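Side-chain contacts in 3,4-dihydroxy-2-butanone 4-phosphate synthase (Candida albicans, PDB 1TKS), which catalyses the conversion of D-ribulose 5-phosphate to formate and 3,4-dihydroxy-2-butanone 4-phosphate, a step of riboflavin biosynthesis: residues Glu13-Gly18 against Val150-Leu155; Val58-Ser63 against Leu108-Leu113; Glu64-Gln69 against Gly157-Gly162; Leu72-Ala77 against Pro131-Pro136; Gly137-Arg142 against Thr146-Gln151. All blocks are in the same frame, centred on the assembly; numbering follows the deposited sequence.

Contact 1: Glu13-Gly18 against Val150-Leu155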
# COMPACT_ATOMS: atom_id res chain seq x y z
N GLU B 13 -12.19 18.67 17.22
CA GLU B 13 -11.25 18.90 18.30
C GLU B 13 -10.32 17.70 18.44
O GLU B 13 -9.13 17.86 18.68
CB GLU B 13 -11.98 19.17 19.61
CG GLU B 13 -12.60 20.56 19.65
CD GLU B 13 -11.57 21.66 19.54
OE1 GLU B 13 -11.90 22.73 18.99
OE2 GLU B 13 -10.43 21.46 20.01
N ALA B 14 -10.86 16.49 18.30
CA ALA B 14 -10.05 15.29 18.40
C ALA B 14 -9.05 15.28 17.25
O ALA B 14 -7.87 14.96 17.42
CB ALA B 14 -10.94 14.05 18.33
N TYR B 15 -9.53 15.65 16.06
CA TYR B 15 -8.71 15.69 14.86
C TYR B 15 -7.61 16.74 15.03
O TYR B 15 -6.46 16.53 14.65
CB TYR B 15 -9.61 16.00 13.66
CG TYR B 15 -8.98 15.83 12.30
CD1 TYR B 15 -8.26 16.87 11.71
CD2 TYR B 15 -9.15 14.65 11.57
CE1 TYR B 15 -7.72 16.73 10.44
CE2 TYR B 15 -8.62 14.51 10.30
CZ TYR B 15 -7.91 15.55 9.73
OH TYR B 15 -7.40 15.42 8.46
N LYS B 16 -7.96 17.88 15.62
CA LYS B 16 -6.99 18.94 15.84
C LYS B 16 -5.90 18.47 16.81
O LYS B 16 -4.74 18.89 16.71
CB LYS B 16 -7.69 20.18 16.41
CG LYS B 16 -6.81 21.41 16.55
CD LYS B 16 -7.59 22.55 17.19
CE LYS B 16 -8.80 22.93 16.34
NZ LYS B 16 -9.69 23.89 17.04
N ASN B 17 -6.27 17.59 17.74
CA ASN B 17 -5.34 17.07 18.74
C ASN B 17 -4.56 15.85 18.25
O ASN B 17 -3.95 15.13 19.04
CB ASN B 17 -6.10 16.73 20.03
CG ASN B 17 -5.29 17.03 21.29
OD1 ASN B 17 -5.79 16.88 22.41
ND2 ASN B 17 -4.05 17.45 21.11
N GLY B 18 -4.60 15.62 16.94
CA GLY B 18 -3.86 14.51 16.35
C GLY B 18 -4.47 13.12 16.42
O GLY B 18 -3.77 12.13 16.24
N VAL B 150 -9.13 16.61 3.40
CA VAL B 150 -8.69 17.99 3.30
C VAL B 150 -9.70 18.92 3.98
O VAL B 150 -9.32 19.95 4.55
CB VAL B 150 -8.48 18.40 1.82
CG1 VAL B 150 -8.04 19.86 1.72
CG2 VAL B 150 -7.43 17.49 1.19
N GLN B 151 -10.98 18.56 3.94
CA GLN B 151 -12.02 19.37 4.57
C GLN B 151 -11.84 19.35 6.09
O GLN B 151 -11.97 20.38 6.74
CB GLN B 151 -13.40 18.82 4.21
CG GLN B 151 -14.56 19.75 4.58
CD GLN B 151 -14.91 20.70 3.46
OE1 GLN B 151 -14.62 21.90 3.51
NE2 GLN B 151 -15.55 20.16 2.43
N LEU B 152 -11.57 18.17 6.64
CA LEU B 152 -11.37 18.04 8.08
C LEU B 152 -10.19 18.88 8.53
O LEU B 152 -10.28 19.63 9.50
CB LEU B 152 -11.16 16.57 8.46
CG LEU B 152 -12.44 15.73 8.48
CD1 LEU B 152 -12.10 14.25 8.51
CD2 LEU B 152 -13.28 16.11 9.69
N SER B 153 -9.07 18.76 7.82
CA SER B 153 -7.89 19.53 8.16
C SER B 153 -8.18 21.03 8.13
O SER B 153 -7.78 21.77 9.03
CB SER B 153 -6.73 19.18 7.22
OG SER B 153 -6.27 17.87 7.48
N THR B 154 -8.87 21.48 7.09
CA THR B 154 -9.21 22.89 6.95
C THR B 154 -10.08 23.36 8.12
O THR B 154 -9.80 24.39 8.74
CB THR B 154 -9.96 23.16 5.63
OG1 THR B 154 -9.11 22.80 4.53
CG2 THR B 154 -10.33 24.63 5.51
N LEU B 155 -11.12 22.60 8.43
CA LEU B 155 -12.01 22.95 9.53
C LEU B 155 -11.27 22.99 10.86
O LEU B 155 -11.61 23.77 11.75
CB LEU B 155 -13.16 21.95 9.61
CG LEU B 155 -14.11 21.93 8.42
CD1 LEU B 155 -14.97 20.68 8.46
CD2 LEU B 155 -14.97 23.20 8.42
O HOH W 1 -11.09 24.48 14.33

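Contact 2: Val58-Ser63 against Leu108-Leu113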
# COMPACT_ATOMS: atom_id res chain seq x y z
N VAL B 58 -1.51 3.43 1.81
CA VAL B 58 -1.66 4.73 2.46
C VAL B 58 -1.58 5.93 1.52
O VAL B 58 -0.59 6.13 0.82
CB VAL B 58 -0.63 4.89 3.60
CG1 VAL B 58 -0.80 6.24 4.28
CG2 VAL B 58 -0.82 3.77 4.62
N CYS B 59 -2.65 6.73 1.54
CA CYS B 59 -2.76 7.91 0.69
C CYS B 59 -2.75 9.21 1.47
O CYS B 59 -3.14 9.26 2.64
CB CYS B 59 -4.05 7.81 -0.14
SG CYS B 59 -4.10 6.38 -1.25
N VAL B 60 -2.30 10.27 0.81
CA VAL B 60 -2.22 11.58 1.44
C VAL B 60 -2.99 12.63 0.65
O VAL B 60 -2.46 13.21 -0.30
CB VAL B 60 -0.75 12.02 1.62
CG1 VAL B 60 -0.70 13.43 2.20
CG2 VAL B 60 -0.03 11.05 2.56
N PRO B 61 -4.26 12.86 1.01
CA PRO B 61 -5.08 13.86 0.33
C PRO B 61 -4.47 15.25 0.49
O PRO B 61 -4.09 15.65 1.60
CB PRO B 61 -6.42 13.75 1.04
CG PRO B 61 -6.49 12.29 1.34
CD PRO B 61 -5.10 12.00 1.86
N LEU B 62 -4.36 15.98 -0.62
CA LEU B 62 -3.82 17.33 -0.64
C LEU B 62 -4.72 18.14 -1.57
O LEU B 62 -5.40 17.57 -2.42
CB LEU B 62 -2.40 17.35 -1.21
CG LEU B 62 -1.34 16.51 -0.50
CD1 LEU B 62 -0.09 16.45 -1.37
CD2 LEU B 62 -1.04 17.12 0.86
N SER B 63 -4.74 19.46 -1.42
CA SER B 63 -5.55 20.25 -2.32
C SER B 63 -4.82 20.28 -3.66
O SER B 63 -3.61 20.10 -3.71
CB SER B 63 -5.72 21.68 -1.79
OG SER B 63 -4.46 22.33 -1.72
N LEU B 108 7.10 10.56 7.92
CA LEU B 108 7.90 11.75 7.63
C LEU B 108 7.48 12.36 6.30
O LEU B 108 7.34 13.58 6.18
CB LEU B 108 9.39 11.40 7.60
CG LEU B 108 10.41 12.48 7.18
CD1 LEU B 108 10.24 13.73 8.04
CD2 LEU B 108 11.83 11.93 7.33
N THR B 109 7.29 11.52 5.29
CA THR B 109 6.88 12.02 3.99
C THR B 109 5.51 12.68 4.08
O THR B 109 5.29 13.75 3.49
CB THR B 109 6.83 10.87 2.96
OG1 THR B 109 8.16 10.38 2.74
CG2 THR B 109 6.25 11.36 1.63
N THR B 110 4.60 12.06 4.82
CA THR B 110 3.26 12.61 4.97
C THR B 110 3.28 13.98 5.65
O THR B 110 2.62 14.91 5.19
CB THR B 110 2.36 11.64 5.77
OG1 THR B 110 2.27 10.40 5.05
CG2 THR B 110 0.97 12.21 5.95
N ARG B 111 4.05 14.12 6.72
CA ARG B 111 4.13 15.39 7.42
C ARG B 111 4.77 16.44 6.50
O ARG B 111 4.38 17.61 6.51
CB ARG B 111 4.96 15.26 8.71
CG ARG B 111 4.37 14.33 9.77
CD ARG B 111 5.04 14.53 11.13
NE ARG B 111 6.49 14.32 11.07
CZ ARG B 111 7.09 13.13 11.12
NH1 ARG B 111 6.37 12.02 11.23
NH2 ARG B 111 8.41 13.06 11.03
N SER B 112 5.74 16.00 5.71
CA SER B 112 6.44 16.89 4.79
C SER B 112 5.51 17.41 3.70
O SER B 112 5.65 18.55 3.25
CB SER B 112 7.64 16.18 4.19
OG SER B 112 8.57 15.82 5.20
N LEU B 113 4.57 16.59 3.26
CA LEU B 113 3.65 17.05 2.22
C LEU B 113 2.76 18.15 2.79
O LEU B 113 2.30 19.02 2.07
CB LEU B 113 2.81 15.89 1.68
CG LEU B 113 3.60 14.88 0.84
CD1 LEU B 113 2.83 13.58 0.72
CD2 LEU B 113 3.88 15.47 -0.54

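Contact 3: Glu64-Gln69 against Gly157-Gly162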
# COMPACT_ATOMS: atom_id res chain seq x y z
N GLU B 64 -5.57 20.49 -4.74
CA GLU B 64 -4.95 20.57 -6.06
C GLU B 64 -3.90 21.67 -6.07
O GLU B 64 -2.83 21.52 -6.67
CB GLU B 64 -6.01 20.84 -7.13
CG GLU B 64 -6.73 19.59 -7.61
CD GLU B 64 -7.87 19.88 -8.57
OE1 GLU B 64 -7.82 20.91 -9.27
OE2 GLU B 64 -8.81 19.06 -8.65
N GLU B 65 -4.20 22.78 -5.40
CA GLU B 65 -3.27 23.90 -5.36
C GLU B 65 -1.96 23.51 -4.70
O GLU B 65 -0.88 23.89 -5.17
CB GLU B 65 -3.90 25.10 -4.63
CG GLU B 65 -3.48 26.43 -5.23
CD GLU B 65 -4.08 27.64 -4.52
OE1 GLU B 65 -5.26 27.59 -4.14
OE2 GLU B 65 -3.35 28.64 -4.37
N ARG B 66 -2.03 22.74 -3.62
CA ARG B 66 -0.83 22.30 -2.92
C ARG B 66 -0.05 21.29 -3.75
O ARG B 66 1.17 21.39 -3.86
CB ARG B 66 -1.20 21.67 -1.57
CG ARG B 66 -0.00 21.11 -0.81
CD ARG B 66 1.05 22.18 -0.54
NE ARG B 66 0.66 23.09 0.53
CZ ARG B 66 0.70 22.79 1.82
NH1 ARG B 66 0.33 23.68 2.73
NH2 ARG B 66 1.11 21.59 2.22
N ALA B 67 -0.75 20.32 -4.34
CA ALA B 67 -0.08 19.32 -5.17
C ALA B 67 0.66 20.02 -6.31
O ALA B 67 1.76 19.62 -6.68
CB ALA B 67 -1.11 18.33 -5.73
N ASN B 68 0.06 21.08 -6.86
CA ASN B 68 0.69 21.82 -7.95
C ASN B 68 1.96 22.52 -7.46
O ASN B 68 2.98 22.54 -8.16
CB ASN B 68 -0.27 22.86 -8.54
CG ASN B 68 -1.40 22.23 -9.34
OD1 ASN B 68 -1.26 21.13 -9.87
ND2 ASN B 68 -2.51 22.95 -9.46
N GLN B 69 1.91 23.09 -6.26
CA GLN B 69 3.06 23.79 -5.70
C GLN B 69 4.23 22.83 -5.50
O GLN B 69 5.39 23.18 -5.74
CB GLN B 69 2.70 24.44 -4.36
CG GLN B 69 3.83 25.26 -3.76
CD GLN B 69 3.43 25.98 -2.48
OE1 GLN B 69 3.23 25.35 -1.44
NE2 GLN B 69 3.31 27.30 -2.55
N GLY B 157 -8.32 24.00 11.26
CA GLY B 157 -7.35 25.09 11.23
C GLY B 157 -5.94 24.64 10.89
O GLY B 157 -4.98 25.39 11.08
N LEU B 158 -5.82 23.43 10.35
CA LEU B 158 -4.53 22.85 9.99
C LEU B 158 -4.23 22.98 8.49
O LEU B 158 -5.05 23.49 7.72
CB LEU B 158 -4.52 21.38 10.40
CG LEU B 158 -4.76 21.08 11.89
CD1 LEU B 158 -5.04 19.59 12.10
CD2 LEU B 158 -3.55 21.52 12.70
N GLN B 159 -3.04 22.54 8.07
CA GLN B 159 -2.68 22.60 6.65
C GLN B 159 -3.68 21.72 5.90
O GLN B 159 -4.13 20.70 6.41
CB GLN B 159 -1.26 22.07 6.44
CG GLN B 159 -0.16 22.92 7.08
CD GLN B 159 -0.12 24.33 6.53
OE1 GLN B 159 -0.22 24.53 5.32
NE2 GLN B 159 0.04 25.31 7.41
N PRO B 160 -4.05 22.11 4.67
CA PRO B 160 -5.00 21.36 3.84
C PRO B 160 -4.43 20.03 3.36
O PRO B 160 -4.29 19.80 2.16
CB PRO B 160 -5.28 22.33 2.69
CG PRO B 160 -3.96 23.02 2.52
CD PRO B 160 -3.59 23.32 3.96
N ALA B 161 -4.13 19.16 4.31
CA ALA B 161 -3.55 17.87 3.99
C ALA B 161 -3.95 16.83 5.03
O ALA B 161 -3.98 17.11 6.22
CB ALA B 161 -2.03 17.99 3.96
N GLY B 162 -4.28 15.63 4.56
CA GLY B 162 -4.66 14.56 5.46
C GLY B 162 -4.01 13.27 5.03
O GLY B 162 -3.26 13.24 4.06

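Contact 4: Leu72-Ala77 against Pro131-Pro136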
# COMPACT_ATOMS: atom_id res chain seq x y z
N LEU B 72 3.41 17.77 -7.97
CA LEU B 72 2.92 16.40 -7.89
C LEU B 72 1.74 16.29 -8.85
O LEU B 72 0.58 16.34 -8.44
CB LEU B 72 2.48 16.08 -6.46
CG LEU B 72 3.59 16.02 -5.40
CD1 LEU B 72 2.98 15.85 -4.01
CD2 LEU B 72 4.54 14.87 -5.71
N PRO B 73 2.02 16.14 -10.15
CA PRO B 73 0.96 16.03 -11.16
C PRO B 73 0.25 14.69 -11.14
O PRO B 73 0.75 13.71 -10.58
CB PRO B 73 1.71 16.27 -12.47
CG PRO B 73 3.04 15.64 -12.20
CD PRO B 73 3.35 16.12 -10.79
N PRO B 74 -0.95 14.63 -11.74
CA PRO B 74 -1.72 13.39 -11.79
C PRO B 74 -0.86 12.28 -12.37
O PRO B 74 -0.04 12.51 -13.27
CB PRO B 74 -2.89 13.76 -12.70
CG PRO B 74 -3.11 15.20 -12.37
CD PRO B 74 -1.70 15.74 -12.35
N MET B 75 -1.04 11.07 -11.86
CA MET B 75 -0.26 9.94 -12.33
C MET B 75 -0.48 9.74 -13.83
O MET B 75 0.45 9.38 -14.56
CB MET B 75 -0.67 8.68 -11.57
CG MET B 75 0.28 7.52 -11.74
SD MET B 75 -0.30 6.15 -10.75
CE MET B 75 0.35 6.59 -9.13
N LEU B 76 -1.71 9.98 -14.27
CA LEU B 76 -2.07 9.83 -15.67
C LEU B 76 -2.38 11.21 -16.25
O LEU B 76 -3.35 11.85 -15.86
CB LEU B 76 -3.28 8.91 -15.82
CG LEU B 76 -3.65 8.38 -17.21
CD1 LEU B 76 -4.28 9.49 -18.06
CD2 LEU B 76 -2.41 7.82 -17.88
N ALA B 77 -1.55 11.65 -17.20
CA ALA B 77 -1.72 12.95 -17.84
C ALA B 77 -2.90 12.96 -18.80
O ALA B 77 -3.32 14.02 -19.28
CB ALA B 77 -0.44 13.34 -18.57
N PRO B 131 0.02 10.50 -2.90
CA PRO B 131 -0.71 11.76 -2.70
C PRO B 131 -1.98 11.73 -3.54
O PRO B 131 -2.01 11.14 -4.62
CB PRO B 131 0.27 12.83 -3.20
CG PRO B 131 1.62 12.18 -3.04
CD PRO B 131 1.35 10.76 -3.48
N LEU B 132 -3.04 12.37 -3.04
CA LEU B 132 -4.32 12.43 -3.75
C LEU B 132 -4.72 13.89 -3.90
O LEU B 132 -4.53 14.68 -2.98
CB LEU B 132 -5.41 11.69 -2.97
CG LEU B 132 -5.14 10.22 -2.64
CD1 LEU B 132 -6.40 9.60 -2.05
CD2 LEU B 132 -4.70 9.47 -3.88
N ARG B 133 -5.27 14.24 -5.06
CA ARG B 133 -5.68 15.62 -5.31
C ARG B 133 -7.15 15.89 -5.03
O ARG B 133 -8.03 15.40 -5.74
CB ARG B 133 -5.37 15.99 -6.76
CG ARG B 133 -3.88 15.99 -7.10
CD ARG B 133 -3.63 16.45 -8.52
NE ARG B 133 -3.98 17.86 -8.67
CZ ARG B 133 -3.75 18.59 -9.76
NH1 ARG B 133 -3.17 18.04 -10.82
NH2 ARG B 133 -4.10 19.87 -9.79
N ALA B 134 -7.42 16.67 -3.99
CA ALA B 134 -8.79 17.01 -3.63
C ALA B 134 -9.26 18.17 -4.51
O ALA B 134 -8.55 19.16 -4.66
CB ALA B 134 -8.86 17.40 -2.16
N VAL B 135 -10.46 18.05 -5.07
CA VAL B 135 -10.99 19.09 -5.94
C VAL B 135 -11.36 20.37 -5.19
O VAL B 135 -11.71 20.33 -4.01
CB VAL B 135 -12.24 18.61 -6.73
CG1 VAL B 135 -11.89 17.37 -7.54
CG2 VAL B 135 -13.40 18.31 -5.78
N PRO B 136 -11.25 21.53 -5.86
CA PRO B 136 -11.60 22.81 -5.24
C PRO B 136 -13.06 22.75 -4.80
O PRO B 136 -13.92 22.27 -5.54
CB PRO B 136 -11.38 23.81 -6.37
CG PRO B 136 -10.27 23.20 -7.14
CD PRO B 136 -10.66 21.74 -7.20

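Contact 5: Gly137-Arg142 against Thr146-Gln151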
# COMPACT_ATOMS: atom_id res chain seq x y z
N GLY B 137 -13.34 23.25 -3.60
CA GLY B 137 -14.70 23.22 -3.11
C GLY B 137 -14.88 22.05 -2.16
O GLY B 137 -15.86 21.97 -1.43
N LEU B 138 -13.91 21.14 -2.20
CA LEU B 138 -13.91 19.96 -1.34
C LEU B 138 -15.25 19.21 -1.32
O LEU B 138 -15.80 18.91 -2.38
CB LEU B 138 -13.47 20.36 0.07
CG LEU B 138 -12.11 21.07 0.12
CD1 LEU B 138 -11.80 21.50 1.55
CD2 LEU B 138 -11.02 20.15 -0.42
N LEU B 139 -15.78 18.93 -0.13
CA LEU B 139 -17.04 18.19 -0.01
C LEU B 139 -18.27 18.84 -0.63
O LEU B 139 -19.29 18.17 -0.83
CB LEU B 139 -17.33 17.87 1.45
CG LEU B 139 -16.37 16.86 2.07
CD1 LEU B 139 -16.70 16.69 3.54
CD2 LEU B 139 -16.47 15.52 1.34
N LYS B 140 -18.20 20.13 -0.93
CA LYS B 140 -19.33 20.79 -1.54
C LYS B 140 -19.30 20.56 -3.04
O LYS B 140 -20.27 20.86 -3.75
CB LYS B 140 -19.32 22.29 -1.24
CG LYS B 140 -19.67 22.62 0.21
CD LYS B 140 -20.07 24.07 0.38
CE LYS B 140 -18.89 25.02 0.23
NZ LYS B 140 -17.92 24.92 1.37
N LYS B 141 -18.19 20.01 -3.53
CA LYS B 141 -18.03 19.73 -4.95
C LYS B 141 -17.99 18.24 -5.25
O LYS B 141 -18.53 17.79 -6.26
CB LYS B 141 -16.73 20.38 -5.45
CG LYS B 141 -16.57 20.36 -6.97
CD LYS B 141 -17.64 21.21 -7.64
CE LYS B 141 -17.46 21.24 -9.15
NZ LYS B 141 -18.53 22.03 -9.82
N ARG B 142 -17.35 17.47 -4.37
CA ARG B 142 -17.23 16.02 -4.52
C ARG B 142 -17.18 15.38 -3.14
O ARG B 142 -16.33 15.72 -2.32
CB ARG B 142 -15.95 15.69 -5.29
CG ARG B 142 -15.71 14.20 -5.51
CD ARG B 142 -14.47 13.96 -6.37
NE ARG B 142 -14.27 12.55 -6.68
CZ ARG B 142 -13.67 11.67 -5.88
NH1 ARG B 142 -13.54 10.41 -6.25
NH2 ARG B 142 -13.18 12.06 -4.70
N THR B 146 -11.20 11.76 -0.14
CA THR B 146 -10.05 12.63 -0.37
C THR B 146 -10.46 14.03 0.03
O THR B 146 -9.77 14.70 0.80
CB THR B 146 -9.64 12.63 -1.86
OG1 THR B 146 -9.19 11.33 -2.22
CG2 THR B 146 -8.52 13.64 -2.10
N GLU B 147 -11.60 14.48 -0.48
CA GLU B 147 -12.11 15.81 -0.15
C GLU B 147 -12.41 15.88 1.34
O GLU B 147 -12.19 16.92 1.97
CB GLU B 147 -13.38 16.12 -0.94
CG GLU B 147 -13.17 16.47 -2.41
CD GLU B 147 -12.65 15.30 -3.24
OE1 GLU B 147 -13.11 14.16 -3.01
OE2 GLU B 147 -11.81 15.53 -4.13
N ALA B 148 -12.92 14.80 1.92
CA ALA B 148 -13.24 14.79 3.34
C ALA B 148 -12.00 15.04 4.19
O ALA B 148 -12.05 15.83 5.14
CB ALA B 148 -13.88 13.47 3.73
N ALA B 149 -10.90 14.38 3.86
CA ALA B 149 -9.65 14.55 4.61
C ALA B 149 -9.18 16.00 4.58
O ALA B 149 -8.86 16.57 5.62
CB ALA B 149 -8.56 13.63 4.04
N VAL B 150 -9.13 16.61 3.40
CA VAL B 150 -8.69 17.99 3.30
C VAL B 150 -9.70 18.92 3.98
O VAL B 150 -9.32 19.95 4.55
CB VAL B 150 -8.48 18.40 1.82
CG1 VAL B 150 -8.04 19.86 1.72
CG2 VAL B 150 -7.43 17.49 1.19
N GLN B 151 -10.98 18.56 3.94
CA GLN B 151 -12.02 19.37 4.57
C GLN B 151 -11.84 19.35 6.09
O GLN B 151 -11.97 20.38 6.74
CB GLN B 151 -13.40 18.82 4.21
CG GLN B 151 -14.56 19.75 4.58
CD GLN B 151 -14.91 20.70 3.46
OE1 GLN B 151 -14.62 21.90 3.51
NE2 GLN B 151 -15.55 20.16 2.43
O HOH W 2 -11.73 10.36 -2.54

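Contact 1: Glu13-Gly18 against Val150-Leu155
Tyr-15 reaches from helix 8-16 to helix 145-155, where it meets Leu-152 and Ser-153. The apolar part is a CH-pi contact. Leu-152 CB lies over one face of the Tyr-15 ring, 3.8 Å from its centroid and 19° off the ring normal. It is displaced toward the phenol end, so its nearest ring atom is Tyr-15 CZ at 3.6 Å. Leu-152 CD1 adds a second touch, at Tyr-15 CE2. The two side chains cross at about a right angle. With CG anti to the backbone N (chi1 -169°), Tyr-15 sends its ring out toward the second helix. Leu-198 and Ile-193 also pack on Leu-152.

The direct polar part is one bond. Tyr-15 OH donates to Ser-153 OG over 2.9 Å, and the serine oxygen sits at the ring edge, in the ring plane. Ser-153 OG in turn is bonded to Ala-161 O in the loop after its helix.

A water adds an indirect link nearer the surface. It accepts from Lys-16 NZ at 3.1 Å and donates to Leu-155 O at 2.7 Å. Lys-16 NZ also forms a salt bridge to Glu-13 OE1 within its own helix, at 3.2 Å. Just beyond, Gly-18 ends helix 8-16 as the C-prime residue of a Schellman motif.

The face and the hydroxyl of Tyr-15 therefore meet different partners. The CH-pi contact and the in-plane hydrogen bond together probably restrict the tilt of the ring. The buried Ser-153 hydroxyl is satisfied as both acceptor and donor, in a chain running from Tyr-15 to Ala-161.

Contact 2: Val58-Ser63 against Leu108-Leu113
Leu-113 and Val-60 bury the most surface here, and Leu-62 comes next. They join strand 59-63 to helix 103-114. The short segments run almost parallel, 5° apart, with their axes 9.6 Å from each other at the closest point.

Leu-113 points toward the strand and divides its branches between two residues. Its CD1 touches Val-60 CG1 at 3.8 Å, and its CD2 comes within 4.2 Å of Leu-62 CD1. Leu-113 CB also meets Leu-62 CD2 at 4.1 Å. The two leucines cross at about a right angle.

Val-60 also uses both methyls. CG1 is anti to its backbone N (chi1 176°) and goes to Leu-113, while CG2 goes to Thr-110. There CG2 meets Thr-110 CG2 at 3.7 Å and Thr-110 OG1 at 3.5 Å. That hydroxyl is hydrogen-bonded to Arg-106 O, one turn back in the helix. Ile-129 of the neighbouring strand packs on both Val-60 and Thr-110, and Leu-72 packs on Leu-113.

The direct contact is made by dispersion and burial of methyl groups. The bond to Arg-106 O satisfies the threonine hydroxyl, which is consistent with its place beside a methyl. Helix and strand are thus joined in the buried interior of the subunit.

Contact 3: Glu64-Gln69 against Gly157-Gly162
Arg-66 on helix 64-69 and Pro-160 in the loop before strand 162-166 have the nearest CA atoms, 8.0 Å apart. Pro-160 is the centre of an inverse gamma turn, closed by Ala-161 N bonding to Gln-159 O at 2.6 Å. Gln-159 and Pro-160, on this turn, both point toward the helix.

Arg-66 is the helix side of both touches. Its chain is bent at chi2 (59°) and again at chi3, which brings the guanidinium round to the loop. Arg-66 NH1 meets Gln-159 OE1 at 2.8 Å. The amide oxygen lies near the guanidinium plane, at its edge, and the two flat groups are 25° apart. The N-H points poorly at the acceptor, with an angle of 130°, so the bond is weak although it is short. Pro-160 CD stands 4.1 Å from Arg-66 NH1, a loose van der Waals touch.

The other terminal nitrogen turns to the end of helix 103-114. Arg-66 NH2 is bonded to Ala-114 O, with a weak bond to Leu-113 O. Gln-159 is held through its backbone N by Glu-40 and packs on Pro-116.

The guanidinium bridges the carbonyl end of helix 103-114 and the side-chain amide of Gln-159. Its stronger hold is on the helix end, whose carbonyl groups would probably favour the positive charge. The loop is joined by the weaker bond to a neutral acceptor.

Contact 4: Leu72-Ala77 against Pro131-Pro136
Leu-72 and Pro-131 form the buried half of this contact, and Pro-74 and Arg-133 form the half nearer solvent. The first residue of each pair belongs to the loop after helix 64-69. The second belongs to strand 129-134.

In the buried half, Leu-72 CD1 lies against the proline ring, 4.0 Å from Pro-131 CG and 4.1 Å from Pro-131 CB. The two side chains cross at about a right angle. Both also pack on Leu-62 of the adjacent strand 59-63, so a methyl and a ring are enclosed in an apolar patch.

The outer half is different in kind. Arg-133 runs out beside the loop and passes the backbone of Leu-72, with Arg-133 CD 4.2 Å from Leu-72 O. Its chain is extended at chi2 and then bent at chi3 (67°), which turns the guanidinium to the exposed Pro-74. Arg-133 NH1 comes close to the ring, 3.1 Å from Pro-74 CD and 3.2 Å from Pro-74 CG. Pro-74 CD meets the edge of the guanidinium, in its plane, and not a face. On helix 64-69 the arginine packs on Ala-67 and Asn-68, and Arg-133 NH2 has a long, weak ion pair with Glu-64.

Farther along the loop, Met-75 and Leu-76 pack on Thr-90 and Ile-89 of the second subunit.

The inner pair is an apolar contact, buried with Leu-62. The outer touch is the shorter, a tight, unbonded approach of a charged group to a proline ring. The ring carbons of Pro-74 offer no acceptor. The charge of the partly exposed Arg-133 is probably balanced in part by the weak pair with Glu-64.

Contact 5: Gly137-Arg142 against Thr146-Gln151
Glu-147, near the start of helix 145-155, meets Arg-142 and Leu-138 of the preceding loop along its whole side chain. Its CB lies 3.3 Å from Arg-142 O and also near the carbonyl carbon of Leu-138. CG is 3.2 Å from Arg-142 O. The chain then bends at chi2 (67°), which turns the carboxylate toward the guanidinium, across the arginine chain. CD stands 3.6 Å from Arg-142 NH2. At the tip, OE1 takes a salt-bridge hydrogen bond from Arg-142 NH2 at 2.7 Å. The donor comes from the syn side of the carboxylate, and OE1 lies in the guanidinium plane. The two planes are turned 71° apart. OE2 is bonded to Val-135 N, so the carboxylate ties strand end, loop and helix together.

A water accepts from both Arg-142 NH2 and Thr-146 N. Leucines close the other end of the contact: Leu-138 CD2 touches Val-150 CG1 at 3.7 Å, and Leu-139 CD2 touches Ala-148 CB at 4.1 Å.

Arg-142 and Thr-146 belong to the run Arg-142 to Thr-146 that probably binds D-ribulose 5-phosphate. Glu-147 would then be a second-shell residue, probably positioning an arginine of the loop just before the helix in the substrate site of a DHBP synthase.

In the fold
From the N terminus, contact 1 opens first and closes at helix 145-155, making a loop of most of the chain. Contact 2 is nested in it and ties strand 59-63 to helix 103-114. Contact 3 starts on the next helix, 64-69, and crosses both contacts 1 and 2 to reach the loop before strand 162-166. Contact 4 opens in the following loop. It crosses contact 2, nests inside contacts 1 and 3, and ends on strand 129-134, the parallel neighbour of strand 59-63. Contact 5 is a short local loop after contact 4, nested in contact 3. It shares Val-150 and Gln-151 with contact 1, so helix 145-155 serves both.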